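Local coordinates for protein dephospho-CoA kinase (Mycobacterium paratuberculosis, PDB 6N39) that probably phosphorylates the 3'-hydroxyl of dephospho-CoA with ATP, the last step of coenzyme A biosynthesis, and carries a C-terminal UPF0157 (GrpB) domain involved in its proper folding, at residues A[316-330]-A[340-352]. Residues are numbered along the deposited sequence; the frame is centred on the assembly and turned at random.
With ACT (acetate ion), chain E.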
loop_
_atom_site.group_PDB
_atom_site.type_symbol
_atom_site.label_atom_id
_atom_site.label_comp_id
_atom_site.label_asym_id
_atom_site.label_seq_id
_atom_site.Cartn_x
_atom_site.Cartn_y
_atom_site.Cartn_z
ATOM N N TYR A 316 9.334 10.087 -30.582
ATOM C CA TYR A 316 10.443 9.890 -29.654
ATOM C C TYR A 316 11.400 8.796 -30.109
ATOM O O TYR A 316 12.350 8.493 -29.391
ATOM C CB TYR A 316 9.922 9.574 -28.245
ATOM C CG TYR A 316 8.942 10.606 -27.714
ATOM C CD1 TYR A 316 9.333 11.930 -27.510
ATOM C CD2 TYR A 316 7.621 10.261 -27.437
ATOM C CE1 TYR A 316 8.438 12.875 -27.020
ATOM C CE2 TYR A 316 6.716 11.199 -26.954
ATOM C CZ TYR A 316 7.133 12.504 -26.746
ATOM O OH TYR A 316 6.248 13.442 -26.271
ATOM N N ASP A 317 11.159 8.180 -31.266
ATOM C CA ASP A 317 11.970 7.073 -31.753
ATOM C C ASP A 317 13.189 7.599 -32.497
ATOM O O ASP A 317 13.105 8.601 -33.219
ATOM C CB ASP A 317 11.151 6.173 -32.682
ATOM C CG ASP A 317 11.764 4.783 -32.859
ATOM O OD1 ASP A 317 12.604 4.377 -32.033
ATOM O OD2 ASP A 317 11.383 4.082 -33.822
ATOM N N HIS A 318 14.313 6.893 -32.335
ATOM C CA HIS A 318 15.578 7.230 -32.994
ATOM C C HIS A 318 15.916 8.693 -32.774
ATOM O O HIS A 318 16.203 9.451 -33.698
ATOM C CB HIS A 318 15.544 6.893 -34.478
ATOM C CG HIS A 318 15.472 5.427 -34.750
ATOM N ND1 HIS A 318 16.486 4.560 -34.405
ATOM C CD2 HIS A 318 14.509 4.673 -35.333
ATOM C CE1 HIS A 318 16.152 3.334 -34.770
ATOM N NE2 HIS A 318 14.957 3.374 -35.334
ATOM N N THR A 319 15.838 9.091 -31.527
ATOM C CA THR A 319 16.139 10.450 -31.133
ATOM C C THR A 319 17.524 10.505 -30.476
ATOM O O THR A 319 18.071 9.491 -30.020
ATOM C CB THR A 319 15.036 10.944 -30.193
ATOM O OG1 THR A 319 15.338 12.257 -29.706
ATOM C CG2 THR A 319 14.876 9.977 -29.041
ATOM N N GLY A 320 18.108 11.701 -30.480
ATOM C CA GLY A 320 19.353 11.942 -29.781
ATOM C C GLY A 320 19.256 13.109 -28.818
ATOM O O GLY A 320 20.228 13.839 -28.618
ATOM N N ASP A 321 18.082 13.310 -28.226
ATOM C CA ASP A 321 17.891 14.399 -27.280
ATOM C C ASP A 321 18.081 13.866 -25.870
ATOM O O ASP A 321 17.270 13.049 -25.420
ATOM C CB ASP A 321 16.503 15.011 -27.444
ATOM C CG ASP A 321 16.255 16.189 -26.506
ATOM O OD1 ASP A 321 17.113 16.509 -25.651
ATOM O OD2 ASP A 321 15.182 16.801 -26.624
ATOM N N PRO A 322 19.121 14.290 -25.143
ATOM C CA PRO A 322 19.314 13.789 -23.773
ATOM C C PRO A 322 18.165 14.120 -22.846
ATOM O O PRO A 322 17.932 13.392 -21.863
ATOM C CB PRO A 322 20.612 14.483 -23.303
ATOM C CG PRO A 322 21.180 15.161 -24.489
ATOM C CD PRO A 322 20.115 15.300 -25.536
ATOM N N ALA A 323 17.456 15.220 -23.106
ATOM C CA ALA A 323 16.345 15.588 -22.228
ATOM C C ALA A 323 15.309 14.478 -22.116
ATOM O O ALA A 323 14.606 14.383 -21.100
ATOM C CB ALA A 323 15.686 16.876 -22.721
ATOM N N LEU A 324 15.203 13.620 -23.128
ATOM C CA LEU A 324 14.182 12.572 -23.087
ATOM C C LEU A 324 14.514 11.451 -22.118
ATOM O O LEU A 324 13.683 10.538 -21.954
ATOM C CB LEU A 324 13.968 11.996 -24.495
ATOM C CG LEU A 324 13.427 13.001 -25.515
ATOM C CD1 LEU A 324 13.222 12.359 -26.879
ATOM C CD2 LEU A 324 12.123 13.623 -25.001
ATOM N N TRP A 325 15.694 11.468 -21.487
ATOM C CA TRP A 325 16.013 10.463 -20.483
ATOM C C TRP A 325 15.709 10.929 -19.060
ATOM O O TRP A 325 15.955 10.177 -18.111
ATOM C CB TRP A 325 17.490 10.032 -20.601
ATOM C CG TRP A 325 17.755 9.212 -21.834
ATOM C CD1 TRP A 325 18.314 9.645 -23.009
ATOM C CD2 TRP A 325 17.444 7.825 -22.022
ATOM N NE1 TRP A 325 18.377 8.606 -23.906
ATOM C CE2 TRP A 325 17.835 7.483 -23.331
ATOM C CE3 TRP A 325 16.843 6.846 -21.212
ATOM C CZ2 TRP A 325 17.677 6.190 -23.851
ATOM C CZ3 TRP A 325 16.684 5.558 -21.727
ATOM C CH2 TRP A 325 17.099 5.246 -23.039
ATOM N N HIS A 326 15.148 12.126 -18.884
ATOM C CA HIS A 326 14.866 12.604 -17.532
ATOM C C HIS A 326 13.671 11.870 -16.933
ATOM O O HIS A 326 12.856 11.272 -17.644
ATOM C CB HIS A 326 14.610 14.110 -17.524
ATOM C CG HIS A 326 15.840 14.920 -17.780
ATOM N ND1 HIS A 326 16.104 16.098 -17.118
ATOM C CD2 HIS A 326 16.897 14.703 -18.600
ATOM C CE1 HIS A 326 17.259 16.585 -17.534
ATOM N NE2 HIS A 326 17.763 15.756 -18.432
ATOM N N LYS A 327 13.592 11.910 -15.600
ATOM C CA LYS A 327 12.559 11.225 -14.832
ATOM C C LYS A 327 12.534 11.799 -13.418
ATOM O O LYS A 327 13.319 12.693 -13.065
ATOM C CB LYS A 327 12.820 9.709 -14.799
ATOM C CG LYS A 327 14.046 9.310 -13.957
ATOM C CD LYS A 327 14.157 7.773 -13.820
ATOM C CE LYS A 327 15.149 7.361 -12.732
ATOM N NZ LYS A 327 15.226 5.872 -12.599
ATOM N N ARG A 328 11.614 11.281 -12.606
ATOM C CA ARG A 328 11.727 11.407 -11.156
ATOM C C ARG A 328 11.735 10.002 -10.557
ATOM O O ARG A 328 11.361 9.031 -11.219
ATOM C CB ARG A 328 10.580 12.256 -10.544
ATOM C CG ARG A 328 10.391 13.655 -11.162
ATOM C CD ARG A 328 11.536 14.629 -10.868
ATOM N NE ARG A 328 11.323 15.958 -11.485
ATOM C CZ ARG A 328 11.931 16.420 -12.585
ATOM N NH1 ARG A 328 12.829 15.686 -13.244
ATOM N NH2 ARG A 328 11.662 17.649 -13.024
ATOM N N ILE A 329 12.182 9.878 -9.307
ATOM C CA ILE A 329 12.156 8.582 -8.636
ATOM C C ILE A 329 11.936 8.812 -7.146
ATOM O O ILE A 329 12.528 9.711 -6.541
ATOM C CB ILE A 329 13.435 7.749 -8.907
ATOM C CG1 ILE A 329 13.398 6.392 -8.162
ATOM C CG2 ILE A 329 14.690 8.544 -8.554
ATOM C CD1 ILE A 329 14.702 5.496 -8.414
ATOM N N HIS A 330 11.011 8.046 -6.583
ATOM C CA HIS A 330 10.724 8.008 -5.161
ATOM C C HIS A 330 11.060 6.612 -4.659
ATOM O O HIS A 330 11.268 5.683 -5.445
ATOM C CB HIS A 330 9.238 8.300 -4.882
ATOM C CG HIS A 330 8.773 9.651 -5.329
ATOM N ND1 HIS A 330 8.148 10.534 -4.474
ATOM C CD2 HIS A 330 8.806 10.259 -6.542
ATOM C CE1 HIS A 330 7.839 11.638 -5.134
ATOM N NE2 HIS A 330 8.210 11.489 -6.393
ATOM N N ASN A 340 11.093 0.879 -5.236
ATOM C CA ASN A 340 11.441 2.025 -6.068
ATOM C C ASN A 340 10.247 2.410 -6.929
ATOM O O ASN A 340 9.604 1.545 -7.522
ATOM C CB ASN A 340 12.629 1.713 -6.990
ATOM C CG ASN A 340 13.889 1.454 -6.243
ATOM O OD1 ASN A 340 14.151 2.074 -5.214
ATOM N ND2 ASN A 340 14.704 0.538 -6.761
ATOM N N VAL A 341 9.954 3.705 -7.010
ATOM C CA VAL A 341 8.833 4.190 -7.809
ATOM C C VAL A 341 9.397 5.170 -8.832
ATOM O O VAL A 341 9.661 6.335 -8.514
ATOM C CB VAL A 341 7.742 4.845 -6.951
ATOM C CG1 VAL A 341 6.595 5.362 -7.821
ATOM C CG2 VAL A 341 7.191 3.849 -5.933
ATOM N N HIS A 342 9.581 4.705 -10.062
ATOM C CA HIS A 342 10.084 5.535 -11.150
ATOM C C HIS A 342 8.916 6.269 -11.796
ATOM O O HIS A 342 7.896 5.656 -12.107
ATOM C CB HIS A 342 10.804 4.672 -12.200
ATOM C CG HIS A 342 11.830 3.738 -11.630
ATOM N ND1 HIS A 342 13.167 4.061 -11.549
ATOM C CD2 HIS A 342 11.719 2.482 -11.135
ATOM C CE1 HIS A 342 13.835 3.053 -11.011
ATOM N NE2 HIS A 342 12.979 2.082 -10.748
ATOM N N ILE A 343 9.068 7.563 -12.033
ATOM C CA ILE A 343 8.030 8.364 -12.679
ATOM C C ILE A 343 8.600 8.830 -14.009
ATOM O O ILE A 343 9.552 9.628 -14.035
ATOM C CB ILE A 343 7.608 9.556 -11.817
ATOM C CG1 ILE A 343 7.324 9.100 -10.376
ATOM C CG2 ILE A 343 6.389 10.254 -12.431
ATOM C CD1 ILE A 343 6.849 10.220 -9.491
ATOM N N ARG A 344 8.014 8.336 -15.102
ATOM C CA ARG A 344 8.548 8.541 -16.441
ATOM C C ARG A 344 7.442 9.014 -17.374
ATOM O O ARG A 344 6.256 8.726 -17.159
ATOM C CB ARG A 344 9.200 7.245 -16.982
ATOM C CG ARG A 344 10.397 6.734 -16.119
ATOM C CD ARG A 344 11.325 5.854 -16.988
ATOM N NE ARG A 344 12.504 5.374 -16.271
ATOM C CZ ARG A 344 12.538 4.275 -15.527
ATOM N NH1 ARG A 344 11.439 3.534 -15.385
ATOM N NH2 ARG A 344 13.675 3.918 -14.921
ATOM N N VAL A 345 7.845 9.749 -18.413
ATOM C CA VAL A 345 6.911 10.423 -19.310
ATOM C C VAL A 345 6.493 9.475 -20.431
ATOM O O VAL A 345 7.341 8.854 -21.084
ATOM C CB VAL A 345 7.537 11.709 -19.881
ATOM C CG1 VAL A 345 6.592 12.365 -20.912
ATOM C CG2 VAL A 345 7.872 12.707 -18.746
ATOM N N ASP A 346 5.186 9.401 -20.670
ATOM C CA ASP A 346 4.532 8.640 -21.736
ATOM C C ASP A 346 5.264 8.732 -23.074
ATOM O O ASP A 346 5.334 9.803 -23.679
ATOM C CB ASP A 346 3.102 9.188 -21.897
ATOM C CG ASP A 346 2.225 8.320 -22.823
ATOM O OD1 ASP A 346 2.486 7.107 -22.929
ATOM O OD2 ASP A 346 1.287 8.870 -23.447
ATOM N N GLY A 347 5.784 7.601 -23.558
ATOM C CA GLY A 347 6.435 7.533 -24.847
ATOM C C GLY A 347 7.939 7.781 -24.838
ATOM O O GLY A 347 8.619 7.411 -25.798
ATOM N N TRP A 348 8.482 8.399 -23.793
ATOM C CA TRP A 348 9.925 8.629 -23.752
ATOM C C TRP A 348 10.679 7.301 -23.642
ATOM O O TRP A 348 10.140 6.314 -23.136
ATOM C CB TRP A 348 10.289 9.533 -22.580
ATOM C CG TRP A 348 9.873 10.977 -22.774
ATOM C CD1 TRP A 348 9.005 11.484 -23.721
ATOM C CD2 TRP A 348 10.270 12.083 -21.961
ATOM N NE1 TRP A 348 8.866 12.846 -23.550
ATOM C CE2 TRP A 348 9.626 13.236 -22.473
ATOM C CE3 TRP A 348 11.114 12.212 -20.846
ATOM C CZ2 TRP A 348 9.815 14.508 -21.919
ATOM C CZ3 TRP A 348 11.291 13.481 -20.282
ATOM C CH2 TRP A 348 10.643 14.611 -20.824
ATOM N N PRO A 349 11.942 7.265 -24.082
ATOM C CA PRO A 349 12.652 5.970 -24.157
ATOM C C PRO A 349 12.747 5.209 -22.837
ATOM O O PRO A 349 12.613 3.978 -22.845
ATOM C CB PRO A 349 14.046 6.355 -24.689
ATOM C CG PRO A 349 14.140 7.852 -24.514
ATOM C CD PRO A 349 12.746 8.377 -24.616
ATOM N N GLY A 350 12.989 5.879 -21.705
ATOM C CA GLY A 350 13.067 5.138 -20.447
ATOM C C GLY A 350 11.730 4.537 -20.035
ATOM O O GLY A 350 11.666 3.411 -19.515
ATOM N N GLN A 351 10.645 5.284 -20.266
ATOM C CA GLN A 351 9.286 4.785 -20.027
ATOM C C GLN A 351 8.984 3.543 -20.859
ATOM O O GLN A 351 8.361 2.585 -20.378
ATOM C CB GLN A 351 8.289 5.912 -20.339
ATOM C CG GLN A 351 6.822 5.648 -19.952
ATOM C CD GLN A 351 6.042 4.960 -21.065
ATOM O OE1 GLN A 351 6.398 5.066 -22.243
ATOM N NE2 GLN A 351 4.964 4.268 -20.699
ATOM N N GLN A 352 9.410 3.537 -22.121
ATOM C CA GLN A 352 9.139 2.377 -22.971
ATOM C C GLN A 352 10.007 1.190 -22.567
ATOM O O GLN A 352 9.519 0.058 -22.463
ATOM C CB GLN A 352 9.377 2.759 -24.429
ATOM C CG GLN A 352 8.489 3.914 -24.885
ATOM C CD GLN A 352 7.208 3.413 -25.485
ATOM O OE1 GLN A 352 7.236 2.725 -26.503
ATOM N NE2 GLN A 352 6.068 3.729 -24.851
HETATM C C ACT E . 13.801 18.253 -15.648
HETATM O O ACT E . 14.364 17.168 -15.293
HETATM O OXT ACT E . 12.804 18.846 -15.121
HETATM C CH3 ACT E . 14.426 18.951 -16.936
HETATM O O HOH W 1 4.449 12.323 -24.441
HETATM O O HOH W 2 7.141 15.427 -24.517
HETATM O O HOH W 3 12.651 8.445 -20.516
HETATM O O HOH W 4 10.769 9.738 -18.527
#
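The indole of Trp348 is covered on both faces: Leu324 CD2 makes a CH-pi contact 3.7 Å from the centroid of its five-membered ring, and Val345 CB packs against the opposite side. Its pyrrole edge points into the face of Tyr316 in a T-shaped pair, with CD1 over the centre of the tyrosine ring and planes at 66°. One water joins Tyr316 OH to Trp348 NE1, and a second joins the same hydroxyl to Asp346 O. Next along the chain, Pro349 lays CB and CG over a face of Trp325. Leu324 and Trp325 thus bring the 3-10 turn 322-325 against Trp348, the N-cap residue, and Pro349 at the start of helix 349-363, while Tyr316 covers the type II turn from Val345 to Trp348.

Beyond them the segments become an antiparallel beta hairpin, strands 328-331 and 339-345, at one edge of the mixed sheet of the GrpB (UPF0157) domain. Arg328 with Ile343 and His330 with Val341 are hydrogen-bonded pairs. On the face carrying these four, Ile343 CD1 reaches His330 CD2 at 3.5 Å; on the other, Ile329 CD1 touches His342 CE1. Lys327, with CG between backbone N and carbonyl carbon (chi1 70°), runs extended beside His342 and Arg344, and its NZ donates to His342 ND1 (2.9 Å) in the imidazole plane. NZ also lies 3.4 Å from Arg344 NH2, two donors that do not bond; Asp303, salt-bridged to both residues, probably balances them. His326 ND1 and Arg328 NH1 share one oxygen of an acetate ion, probably from the crystallisation liquor, and Arg328 NH2 takes the other. The bend at chi2 (-68°) carries this guanidinium away from strand 339-345, where NH1 also donates to Lys327 O and NE is salt-bridged to Asp283.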